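Local coordinates for 4-hydroxybenzoyl-CoA thioesterase (Bacillus halodurans, PDB 5WH9), which probably hydrolyses the thioester of gentisyl-coenzyme A, as a hotdog-fold member of the 4-hydroxybenzoyl-CoA thioesterase family, at residues B[25-30]-B[58-63]; B[29-34]-B[106-111]; B[62-67]-B[100-105]; B[74-79]-B[90-95]. One frame throughout, in Å; residues are numbered along the deposited sequence.

Interaction 1 of 4, residues B[25-30]-B[58-63]; sequences NYYKWM and VEATCQ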
# COMPACT_ATOMS: atom_id res chain seq x y z
N ASN B 25 -1.85 8.18 -1.02
CA ASN B 25 -3.18 7.64 -1.04
C ASN B 25 -4.19 8.48 -1.81
O ASN B 25 -5.13 7.95 -2.30
CB ASN B 25 -3.70 7.32 0.35
CG ASN B 25 -2.93 6.21 1.02
OD1 ASN B 25 -2.31 6.41 2.00
ND2 ASN B 25 -2.93 5.09 0.42
N TYR B 26 -3.99 9.80 -1.85
CA TYR B 26 -4.91 10.63 -2.60
C TYR B 26 -4.94 10.21 -4.08
O TYR B 26 -5.96 10.32 -4.75
CB TYR B 26 -4.54 12.11 -2.48
CG TYR B 26 -4.78 12.73 -1.13
CD1 TYR B 26 -3.92 12.51 -0.08
CD2 TYR B 26 -5.87 13.58 -0.92
CE1 TYR B 26 -4.12 13.09 1.15
CE2 TYR B 26 -6.09 14.17 0.31
CZ TYR B 26 -5.21 13.91 1.35
OH TYR B 26 -5.38 14.49 2.60
N TYR B 27 -3.80 9.74 -4.58
CA TYR B 27 -3.71 9.28 -5.97
C TYR B 27 -4.39 7.93 -6.15
O TYR B 27 -5.04 7.70 -7.17
CB TYR B 27 -2.25 9.25 -6.44
CG TYR B 27 -1.62 10.62 -6.33
CD1 TYR B 27 -1.75 11.54 -7.36
CD2 TYR B 27 -0.96 11.03 -5.17
CE1 TYR B 27 -1.21 12.82 -7.27
CE2 TYR B 27 -0.43 12.34 -5.05
CZ TYR B 27 -0.56 13.21 -6.13
OH TYR B 27 -0.02 14.49 -6.08
N LYS B 28 -4.26 7.07 -5.15
CA LYS B 28 -4.96 5.79 -5.08
C LYS B 28 -6.46 6.06 -5.16
O LYS B 28 -7.20 5.41 -5.91
CB LYS B 28 -4.58 5.07 -3.77
CG LYS B 28 -5.39 3.85 -3.32
CD LYS B 28 -5.34 3.72 -1.76
CE LYS B 28 -5.70 2.33 -1.20
NZ LYS B 28 -7.13 1.83 -1.37
N TRP B 29 -6.92 7.05 -4.40
CA TRP B 29 -8.34 7.34 -4.37
C TRP B 29 -8.81 7.93 -5.69
O TRP B 29 -9.91 7.61 -6.13
CB TRP B 29 -8.70 8.25 -3.19
CG TRP B 29 -8.59 7.57 -1.87
CD1 TRP B 29 -9.00 6.30 -1.57
CD2 TRP B 29 -8.04 8.11 -0.67
NE1 TRP B 29 -8.72 6.02 -0.25
CE2 TRP B 29 -8.14 7.12 0.32
CE3 TRP B 29 -7.47 9.35 -0.33
CZ2 TRP B 29 -7.69 7.33 1.63
CZ3 TRP B 29 -7.03 9.54 0.94
CH2 TRP B 29 -7.14 8.54 1.91
N MET B 30 -7.99 8.76 -6.34
CA MET B 30 -8.33 9.26 -7.67
C MET B 30 -8.37 8.12 -8.67
O MET B 30 -9.27 8.04 -9.51
CB MET B 30 -7.35 10.32 -8.15
CG MET B 30 -7.58 11.66 -7.51
SD MET B 30 -6.52 12.96 -8.17
CE MET B 30 -4.91 12.22 -7.95
N VAL B 58 -0.93 9.65 -17.85
CA VAL B 58 0.28 10.28 -18.39
C VAL B 58 0.80 11.36 -17.45
O VAL B 58 2.00 11.69 -17.46
CB VAL B 58 0.08 10.87 -19.79
CG1 VAL B 58 0.06 9.78 -20.82
CG2 VAL B 58 -1.20 11.61 -19.85
N GLU B 59 -0.10 11.91 -16.64
CA GLU B 59 0.25 12.97 -15.72
C GLU B 59 -0.80 13.08 -14.60
O GLU B 59 -1.97 12.88 -14.84
CB GLU B 59 0.36 14.29 -16.49
CG GLU B 59 0.80 15.49 -15.66
CD GLU B 59 1.22 16.66 -16.53
OE1 GLU B 59 0.81 16.71 -17.72
OE2 GLU B 59 1.99 17.52 -16.03
N ALA B 60 -0.36 13.39 -13.38
CA ALA B 60 -1.31 13.55 -12.28
C ALA B 60 -0.84 14.56 -11.25
O ALA B 60 0.33 14.61 -10.89
CB ALA B 60 -1.61 12.20 -11.63
N THR B 61 -1.78 15.37 -10.76
CA THR B 61 -1.48 16.48 -9.88
C THR B 61 -2.50 16.55 -8.75
O THR B 61 -3.69 16.34 -8.96
CB THR B 61 -1.55 17.81 -10.63
OG1 THR B 61 -0.93 17.67 -11.91
CG2 THR B 61 -0.85 18.91 -9.85
N CYS B 62 -2.05 16.84 -7.55
CA CYS B 62 -2.97 17.01 -6.46
C CYS B 62 -2.50 18.13 -5.54
O CYS B 62 -1.30 18.36 -5.33
CB CYS B 62 -3.19 15.70 -5.68
SG CYS B 62 -4.82 15.64 -4.75
N GLN B 63 -3.49 18.83 -5.00
CA GLN B 63 -3.25 20.01 -4.22
C GLN B 63 -4.00 19.81 -2.91
O GLN B 63 -5.22 19.72 -2.89
CB GLN B 63 -3.78 21.22 -4.99
CG GLN B 63 -3.36 22.56 -4.46
CD GLN B 63 -3.89 23.70 -5.32
OE1 GLN B 63 -4.98 24.23 -5.08
NE2 GLN B 63 -3.12 24.06 -6.35
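Ala60 is the first residue of strand 59-63 to meet helix 25-30. Its CB points at the helix and lies 4.3 Å from CD1 of Tyr27. Thr61 turns its side chain the other way, so its backbone does the touching. The Tyr27 hydroxyl approaches Thr61 C, and the terminal methyl CE of Met30 comes near Thr61 O. Cys62 again faces the helix and makes the largest contribution from the strand. Its CB is 3.4 Å from Tyr27 OH and 3.6 Å from Tyr27 CZ, so the phenol end of the ring rests on this carbon. The ring gets there because CG of Tyr27 is anti to the carbonyl carbon (chi1 -59°), which swings the phenol from the flank of the helix to the strand.

This is the hotdog arrangement, in which a long helix is wrapped by an antiparallel sheet. Here the helix crosses strand 59-63 at 119°, with the axes 9.5 Å apart at their closest. The same strand pairs with its counterpart in a second subunit, so the sheet continues across the interface. Tyr27 stacks on Tyr27 of that subunit, and its OH bonds weakly to Ala60 O there. With an alanine at this position, a gap would probably open beside Cys62 CB and the tyrosine-tyrosine stack across the interface would be lost. The sulfur of Cys62 is anti to the backbone N (chi1 -156°) and lies near two rings. SG is 5.4 Å from the Tyr26 ring centre, obliquely, and 4.2 Å from Tyr26 CB. It also stands above the Tyr27 face, but at a distance, 5.5 Å from the ring centre.

Interaction 2 of 4, residues B[29-34]-B[106-111]; sequences WMDEAC and EKRVWA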
# COMPACT_ATOMS: atom_id res chain seq x y z
N TRP B 29 -6.92 7.05 -4.40
CA TRP B 29 -8.34 7.34 -4.37
C TRP B 29 -8.81 7.93 -5.69
O TRP B 29 -9.91 7.61 -6.13
CB TRP B 29 -8.70 8.25 -3.19
CG TRP B 29 -8.59 7.57 -1.87
CD1 TRP B 29 -9.00 6.30 -1.57
CD2 TRP B 29 -8.04 8.11 -0.67
NE1 TRP B 29 -8.72 6.02 -0.25
CE2 TRP B 29 -8.14 7.12 0.32
CE3 TRP B 29 -7.47 9.35 -0.33
CZ2 TRP B 29 -7.69 7.33 1.63
CZ3 TRP B 29 -7.03 9.54 0.94
CH2 TRP B 29 -7.14 8.54 1.91
N MET B 30 -7.99 8.76 -6.34
CA MET B 30 -8.33 9.26 -7.67
C MET B 30 -8.37 8.12 -8.67
O MET B 30 -9.27 8.04 -9.51
CB MET B 30 -7.35 10.32 -8.15
CG MET B 30 -7.58 11.66 -7.51
SD MET B 30 -6.52 12.96 -8.17
CE MET B 30 -4.91 12.22 -7.95
N ASP B 31 -7.41 7.23 -8.58
CA ASP B 31 -7.46 6.07 -9.46
C ASP B 31 -8.79 5.33 -9.25
O ASP B 31 -9.45 4.93 -10.21
CB ASP B 31 -6.27 5.16 -9.21
CG ASP B 31 -6.20 4.04 -10.21
OD1 ASP B 31 -5.66 4.24 -11.31
OD2 ASP B 31 -6.70 2.95 -9.90
N GLU B 32 -9.20 5.16 -7.99
CA GLU B 32 -10.46 4.48 -7.72
C GLU B 32 -11.64 5.29 -8.23
O GLU B 32 -12.58 4.74 -8.81
CB GLU B 32 -10.62 4.22 -6.22
CG GLU B 32 -9.48 3.42 -5.66
CD GLU B 32 -9.58 3.20 -4.15
OE1 GLU B 32 -10.62 3.52 -3.54
OE2 GLU B 32 -8.59 2.71 -3.59
N ALA B 33 -11.61 6.60 -8.04
CA ALA B 33 -12.70 7.42 -8.55
C ALA B 33 -12.79 7.27 -10.06
O ALA B 33 -13.89 7.10 -10.59
CB ALA B 33 -12.50 8.87 -8.18
N CYS B 34 -11.64 7.31 -10.74
CA CYS B 34 -11.61 7.18 -12.19
C CYS B 34 -12.31 5.92 -12.68
O CYS B 34 -13.10 5.98 -13.60
CB CYS B 34 -10.17 7.18 -12.72
SG CYS B 34 -10.06 6.69 -14.48
N GLU B 106 -6.10 14.02 -13.39
CA GLU B 106 -5.32 13.00 -14.04
C GLU B 106 -5.42 13.28 -15.55
O GLU B 106 -6.51 13.47 -16.07
CB GLU B 106 -5.92 11.62 -13.74
CG GLU B 106 -5.94 11.23 -12.26
CD GLU B 106 -6.60 9.87 -12.02
OE1 GLU B 106 -6.08 9.12 -11.17
OE2 GLU B 106 -7.64 9.57 -12.65
N LYS B 107 -4.29 13.33 -16.23
CA LYS B 107 -4.31 13.22 -17.68
C LYS B 107 -4.17 11.75 -18.04
O LYS B 107 -3.23 11.08 -17.61
CB LYS B 107 -3.16 14.00 -18.31
CG LYS B 107 -3.22 14.00 -19.84
CD LYS B 107 -2.45 15.19 -20.44
CE LYS B 107 -2.46 15.11 -21.96
NZ LYS B 107 -1.88 16.32 -22.63
N ARG B 108 -5.10 11.23 -18.83
CA ARG B 108 -5.05 9.83 -19.22
C ARG B 108 -5.20 9.64 -20.73
O ARG B 108 -5.80 10.47 -21.43
CB ARG B 108 -6.11 9.01 -18.48
CG ARG B 108 -6.01 9.02 -16.96
CD ARG B 108 -7.12 8.16 -16.36
NE ARG B 108 -7.06 8.03 -14.91
CZ ARG B 108 -6.52 6.99 -14.27
NH1 ARG B 108 -5.98 5.99 -14.96
NH2 ARG B 108 -6.53 6.94 -12.94
N VAL B 109 -4.67 8.54 -21.23
CA VAL B 109 -4.79 8.21 -22.64
C VAL B 109 -5.52 6.89 -22.73
O VAL B 109 -5.89 6.32 -21.71
CB VAL B 109 -3.41 8.11 -23.33
CG1 VAL B 109 -2.73 9.47 -23.31
CG2 VAL B 109 -2.54 7.06 -22.66
N TRP B 110 -5.74 6.40 -23.95
CA TRP B 110 -6.37 5.10 -24.13
C TRP B 110 -5.35 4.16 -24.76
O TRP B 110 -4.69 4.54 -25.73
CB TRP B 110 -7.60 5.22 -25.02
CG TRP B 110 -8.62 4.16 -24.76
CD1 TRP B 110 -8.73 2.95 -25.38
CD2 TRP B 110 -9.69 4.21 -23.80
NE1 TRP B 110 -9.79 2.25 -24.88
CE2 TRP B 110 -10.40 3.00 -23.90
CE3 TRP B 110 -10.11 5.17 -22.87
CZ2 TRP B 110 -11.51 2.72 -23.11
CZ3 TRP B 110 -11.21 4.89 -22.07
CH2 TRP B 110 -11.90 3.68 -22.20
N ALA B 111 -5.23 2.95 -24.22
CA ALA B 111 -4.25 1.99 -24.73
C ALA B 111 -4.81 0.57 -24.83
O ALA B 111 -5.87 0.26 -24.25
CB ALA B 111 -2.99 2.00 -23.88
O HOH W 1 -5.16 2.82 -14.14
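Helix 29-34 crosses strand 106-111 at 50°, with the axes 11.0 Å apart at their closest, so long side chains from the strand bridge the gap. Arg108 and Glu106 both do this. The Arg108 chain is extended from CG to NE and brings the guanidinium beside the helix. NH2 donates to Asp31 OD1 over 3.3 Å in a nearly straight bond (168°). The oxygen lies at the guanidinium edge, but the donor comes from above the carboxylate plane. The two planes are steeply inclined to each other. Asp31 reaches the bond with CG anti to its backbone N (chi1 -173°). Cys34 SG lies over one face of the guanidinium, 3.3 Å from Arg108 NE.

In the hotdog fold this helix runs against the inner face of the curved sheet, and here a buried salt-bridge network joins the two. Glu106 is its third member. Its OE2 takes a bond from Arg108 NE at 2.8 Å and a weak one from Arg108 NH2. The same OE2 lies 3.5 Å from Cys34 CB. Glu106 OE1 packs 3.5 Å from Met30 CB and is hydrogen-bonded to Tyr23 OH of the second subunit. The arginine thus stands between two carboxylates and probably offsets their like charges. A leucine in place of Arg108 would probably leave Asp31 and Glu106 without their shared positive mate in a buried setting. Water 1 donates to Asp31 OD1 and makes a weak bond with Arg108 NH1. That NH1 also bonds to Phe55 O.

Interaction 3 of 4, residues B[62-67]-B[100-105]; sequences CQFKAP and VIASGH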
# COMPACT_ATOMS: atom_id res chain seq x y z
N CYS B 62 -2.05 16.84 -7.55
CA CYS B 62 -2.97 17.01 -6.46
C CYS B 62 -2.50 18.13 -5.54
O CYS B 62 -1.30 18.36 -5.33
CB CYS B 62 -3.19 15.70 -5.68
SG CYS B 62 -4.82 15.64 -4.75
N GLN B 63 -3.49 18.83 -5.00
CA GLN B 63 -3.25 20.01 -4.22
C GLN B 63 -4.00 19.81 -2.91
O GLN B 63 -5.22 19.72 -2.89
CB GLN B 63 -3.78 21.22 -4.99
CG GLN B 63 -3.36 22.56 -4.46
CD GLN B 63 -3.89 23.70 -5.32
OE1 GLN B 63 -4.98 24.23 -5.08
NE2 GLN B 63 -3.12 24.06 -6.35
N PHE B 64 -3.26 19.75 -1.81
CA PHE B 64 -3.81 19.39 -0.51
C PHE B 64 -4.08 20.64 0.33
O PHE B 64 -3.16 21.39 0.63
CB PHE B 64 -2.84 18.44 0.21
CG PHE B 64 -2.32 17.34 -0.68
CD1 PHE B 64 -1.18 17.52 -1.43
CD2 PHE B 64 -3.01 16.14 -0.78
CE1 PHE B 64 -0.71 16.52 -2.27
CE2 PHE B 64 -2.55 15.14 -1.62
CZ PHE B 64 -1.38 15.33 -2.36
N LYS B 65 -5.34 20.85 0.71
CA LYS B 65 -5.73 22.06 1.44
C LYS B 65 -5.79 21.81 2.93
O LYS B 65 -5.23 22.56 3.72
CB LYS B 65 -7.07 22.60 0.95
CG LYS B 65 -7.16 22.78 -0.56
CD LYS B 65 -5.89 23.43 -1.14
CE LYS B 65 -5.80 24.91 -0.78
NZ LYS B 65 -4.98 25.69 -1.75
N ALA B 66 -6.50 20.74 3.30
CA ALA B 66 -6.70 20.34 4.70
C ALA B 66 -6.49 18.83 4.90
O ALA B 66 -6.71 18.04 3.98
CB ALA B 66 -8.08 20.76 5.17
N PRO B 67 -6.08 18.43 6.10
CA PRO B 67 -5.78 17.02 6.37
C PRO B 67 -6.98 16.05 6.45
O PRO B 67 -8.05 16.42 6.93
CB PRO B 67 -5.08 17.08 7.74
CG PRO B 67 -5.63 18.30 8.38
CD PRO B 67 -5.85 19.29 7.27
N VAL B 100 -14.27 21.30 0.06
CA VAL B 100 -13.14 20.79 -0.73
C VAL B 100 -11.81 20.86 0.03
O VAL B 100 -11.28 21.95 0.30
CB VAL B 100 -12.99 21.51 -2.10
CG1 VAL B 100 -11.83 20.92 -2.87
CG2 VAL B 100 -14.28 21.41 -2.92
N ILE B 101 -11.26 19.71 0.38
CA ILE B 101 -10.02 19.66 1.15
C ILE B 101 -8.81 19.21 0.34
O ILE B 101 -7.70 19.10 0.86
CB ILE B 101 -10.18 18.75 2.38
CG1 ILE B 101 -10.51 17.31 1.94
CG2 ILE B 101 -11.26 19.30 3.31
CD1 ILE B 101 -9.26 16.55 1.37
N ALA B 102 -9.02 18.96 -0.95
CA ALA B 102 -7.94 18.64 -1.87
C ALA B 102 -8.55 18.58 -3.25
O ALA B 102 -9.73 18.25 -3.38
CB ALA B 102 -7.30 17.28 -1.51
N SER B 103 -7.77 18.90 -4.27
CA SER B 103 -8.26 18.78 -5.64
C SER B 103 -7.12 18.52 -6.62
O SER B 103 -6.06 19.13 -6.54
CB SER B 103 -9.07 20.00 -6.06
OG SER B 103 -8.33 21.20 -5.87
N GLY B 104 -7.35 17.60 -7.55
CA GLY B 104 -6.35 17.33 -8.55
C GLY B 104 -6.92 16.95 -9.88
O GLY B 104 -8.12 17.09 -10.13
N HIS B 105 -6.06 16.46 -10.75
CA HIS B 105 -6.53 15.92 -12.00
C HIS B 105 -5.62 14.80 -12.44
O HIS B 105 -4.51 14.64 -11.92
CB HIS B 105 -6.63 17.01 -13.09
CG HIS B 105 -5.32 17.61 -13.46
ND1 HIS B 105 -4.50 17.07 -14.43
CD2 HIS B 105 -4.68 18.72 -13.00
CE1 HIS B 105 -3.41 17.81 -14.55
NE2 HIS B 105 -3.49 18.82 -13.69
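Gln63 and Ser103 form the hydrogen-bonded pair at the centre of this antiparallel contact. Ser103 N donates to Gln63 O at 3.0 Å. The return bond, from Gln63 N to Ser103 O, is weak. Gln63 O also lies 3.1 Å from Ala102 CA, a CA-H...O contact. Beyond the strand end, Ile101 O takes two donors, Lys65 N at 2.9 Å and Ala66 N at 3.2 Å. Both come from the same face of its carbonyl plane, and the Ala66 bond is the straighter (173°). This double grip holds the departing chain. Ala66 CB then packs at 4.0 Å on Ile101 CG2, which stands anti to the carbonyl carbon (CG1 at chi1 61°).

Cys62 with Gly104 and Phe64 with Ala102 are the non-hydrogen-bonded pairs on either side. Cys62 and Gly104 come within 4.0 Å, CA to CA, helped by the bare glycine. Cys62, Phe64 and Ala102 share the face turned to helix 25-40. There Tyr26 meets the Phe64 ring edge-to-face and packs on Ala102. Gln63 and Ser103 point to the other face. Strand 99-111 also pairs with 87-96, and 57-64 with the second subunit. Such an antiparallel sheet curved round a long helix is the hallmark of the hotdog fold.

Interaction 4 of 4, residues B[74-79]-B[90-95]; sequences VFIRTS and LEHHFI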
# COMPACT_ATOMS: atom_id res chain seq x y z
N VAL B 74 -15.47 10.59 3.10
CA VAL B 74 -15.02 11.49 2.05
C VAL B 74 -15.70 11.05 0.80
O VAL B 74 -16.08 9.88 0.66
CB VAL B 74 -13.46 11.42 1.86
CG1 VAL B 74 -12.96 12.57 1.01
CG2 VAL B 74 -12.75 11.42 3.19
N PHE B 75 -15.88 11.98 -0.12
CA PHE B 75 -16.25 11.59 -1.48
C PHE B 75 -15.50 12.44 -2.51
O PHE B 75 -14.99 13.51 -2.20
CB PHE B 75 -17.77 11.57 -1.68
CG PHE B 75 -18.42 12.95 -1.66
CD1 PHE B 75 -18.47 13.72 -2.82
CD2 PHE B 75 -19.02 13.44 -0.51
CE1 PHE B 75 -19.08 14.97 -2.83
CE2 PHE B 75 -19.64 14.69 -0.50
CZ PHE B 75 -19.67 15.47 -1.67
N ILE B 76 -15.37 11.91 -3.72
CA ILE B 76 -14.69 12.65 -4.75
C ILE B 76 -15.69 13.01 -5.84
O ILE B 76 -16.48 12.17 -6.26
CB ILE B 76 -13.56 11.82 -5.39
CG1 ILE B 76 -12.39 11.67 -4.42
CG2 ILE B 76 -13.10 12.50 -6.66
CD1 ILE B 76 -11.30 10.67 -4.87
N ARG B 77 -15.65 14.25 -6.29
CA ARG B 77 -16.44 14.68 -7.44
C ARG B 77 -15.57 14.65 -8.68
O ARG B 77 -14.59 15.40 -8.77
CB ARG B 77 -16.97 16.11 -7.25
CG ARG B 77 -18.11 16.25 -6.26
CD ARG B 77 -19.00 17.46 -6.58
NE ARG B 77 -20.03 17.61 -5.56
CZ ARG B 77 -19.95 18.42 -4.51
NH1 ARG B 77 -18.90 19.21 -4.36
NH2 ARG B 77 -20.94 18.46 -3.62
N THR B 78 -15.93 13.81 -9.64
CA THR B 78 -15.12 13.68 -10.84
C THR B 78 -15.85 14.26 -12.03
O THR B 78 -17.01 13.95 -12.28
CB THR B 78 -14.78 12.22 -11.12
OG1 THR B 78 -14.08 11.68 -10.00
CG2 THR B 78 -13.88 12.10 -12.34
N SER B 79 -15.18 15.16 -12.74
CA SER B 79 -15.72 15.67 -13.98
C SER B 79 -14.66 15.44 -15.06
O SER B 79 -13.50 15.22 -14.74
CB SER B 79 -16.07 17.14 -13.83
OG SER B 79 -15.07 17.85 -13.14
N LEU B 90 -9.37 14.00 -16.16
CA LEU B 90 -10.38 13.95 -15.12
C LEU B 90 -10.02 14.93 -14.02
O LEU B 90 -8.90 14.90 -13.51
CB LEU B 90 -10.47 12.55 -14.52
CG LEU B 90 -10.93 11.43 -15.45
CD1 LEU B 90 -10.88 10.07 -14.74
CD2 LEU B 90 -12.33 11.71 -15.99
N GLU B 91 -10.96 15.79 -13.65
CA GLU B 91 -10.80 16.59 -12.46
C GLU B 91 -11.44 15.88 -11.25
O GLU B 91 -12.56 15.35 -11.33
CB GLU B 91 -11.41 17.97 -12.67
CG GLU B 91 -10.92 19.02 -11.67
CD GLU B 91 -11.52 20.40 -11.92
OE1 GLU B 91 -10.84 21.25 -12.55
OE2 GLU B 91 -12.67 20.65 -11.48
N HIS B 92 -10.72 15.85 -10.13
CA HIS B 92 -11.21 15.20 -8.91
C HIS B 92 -11.15 16.18 -7.78
O HIS B 92 -10.10 16.78 -7.53
CB HIS B 92 -10.35 13.99 -8.53
CG HIS B 92 -10.42 12.86 -9.50
ND1 HIS B 92 -9.34 12.44 -10.23
CD2 HIS B 92 -11.46 12.07 -9.87
CE1 HIS B 92 -9.69 11.42 -11.00
NE2 HIS B 92 -10.97 11.18 -10.80
N HIS B 93 -12.26 16.32 -7.06
CA HIS B 93 -12.33 17.19 -5.90
C HIS B 93 -12.72 16.39 -4.67
O HIS B 93 -13.79 15.78 -4.63
CB HIS B 93 -13.36 18.28 -6.14
CG HIS B 93 -13.00 19.24 -7.22
ND1 HIS B 93 -11.98 20.16 -7.08
CD2 HIS B 93 -13.54 19.46 -8.44
CE1 HIS B 93 -11.89 20.89 -8.18
NE2 HIS B 93 -12.83 20.49 -9.02
N PHE B 94 -11.85 16.40 -3.66
CA PHE B 94 -12.13 15.71 -2.41
C PHE B 94 -13.00 16.57 -1.54
O PHE B 94 -12.67 17.74 -1.26
CB PHE B 94 -10.83 15.37 -1.67
CG PHE B 94 -9.95 14.44 -2.43
CD1 PHE B 94 -9.28 14.87 -3.57
CD2 PHE B 94 -9.80 13.12 -2.01
CE1 PHE B 94 -8.48 14.00 -4.28
CE2 PHE B 94 -8.99 12.24 -2.73
CZ PHE B 94 -8.34 12.69 -3.85
N ILE B 95 -14.14 16.00 -1.15
CA ILE B 95 -15.07 16.69 -0.29
C ILE B 95 -15.15 16.00 1.07
O ILE B 95 -15.45 14.82 1.18
CB ILE B 95 -16.46 16.83 -0.94
CG1 ILE B 95 -16.42 17.85 -2.07
CG2 ILE B 95 -17.49 17.32 0.08
CD1 ILE B 95 -16.04 17.29 -3.39
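Ile76 runs alongside the Phe94 ring on the buried face of this antiparallel pair. Ile76 CG1 sits over the Phe94 ring, 4.0 Å from its centre, and CD1 reaches Phe94 CE2 at 3.5 Å. CG2 of Ile76 is turned instead to His92 CB. Val74 CG1 comes to the edge of the same Phe94 ring. Thr78 CG2 meets Leu90 CD2 at 4.0 Å, so the apolar packing runs to the far end of the strands.

The other face is looser and partly open to solvent. Its firm point is Phe75, whose ring lies across Ile95. The Ile95 CB stands over the ring face, 3.8 Å from its centre, and CG2 is 3.4 Å from Phe75 CZ. Phe75 CG sits between the backbone N and the carbonyl carbon (chi1 69°), which brings the ring to its neighbour across the strands. Arg77 is exposed, and its extended chain crosses Ile95 at about a right angle. Its NH1 passes 3.6 Å from Ile95 CD1. Farther along, His93 and Glu91 form a His-carboxylate pair whose modelled length is doubtfully short, and Glu91 OE1 has a salt bridge to Arg81. Ser79 OG only brushes Glu91 CB.

Paired backbone bonds join Phe75 with Ile95, Arg77 with His93 and Ser79 with Glu91. The strands form a beta hairpin. Strand 73-80 pairs on with 6-9, and strand 87-96 with 99-111. Helix 25-40 packs against the buried face, with Ala33 and Phe37 on Thr78, Cys34 on Leu90 and Met30 on His92.

All four contacts belong to one hotdog domain, a curled antiparallel sheet round helix 25-40. Interactions 1 and 2 both start from this helix and share Trp29 and Met30; their centres are about 9 Å apart. Interactions 3 and 4 join strands within the sheet, with centres also about 9 Å apart. Interaction 3 shares Cys62 and Gln63 with interaction 1 and continues into interaction 2 along strand 99-111, though their centres are about 17 Å apart. The hairpin of interaction 4 lies, in sequence, between the two halves of interaction 3. Interactions 1, 2 and 3 all touch the second subunit, whereas no other chain touches interaction 4. The helix and strand 57-64 therefore serve both the domain interior and the subunit interface.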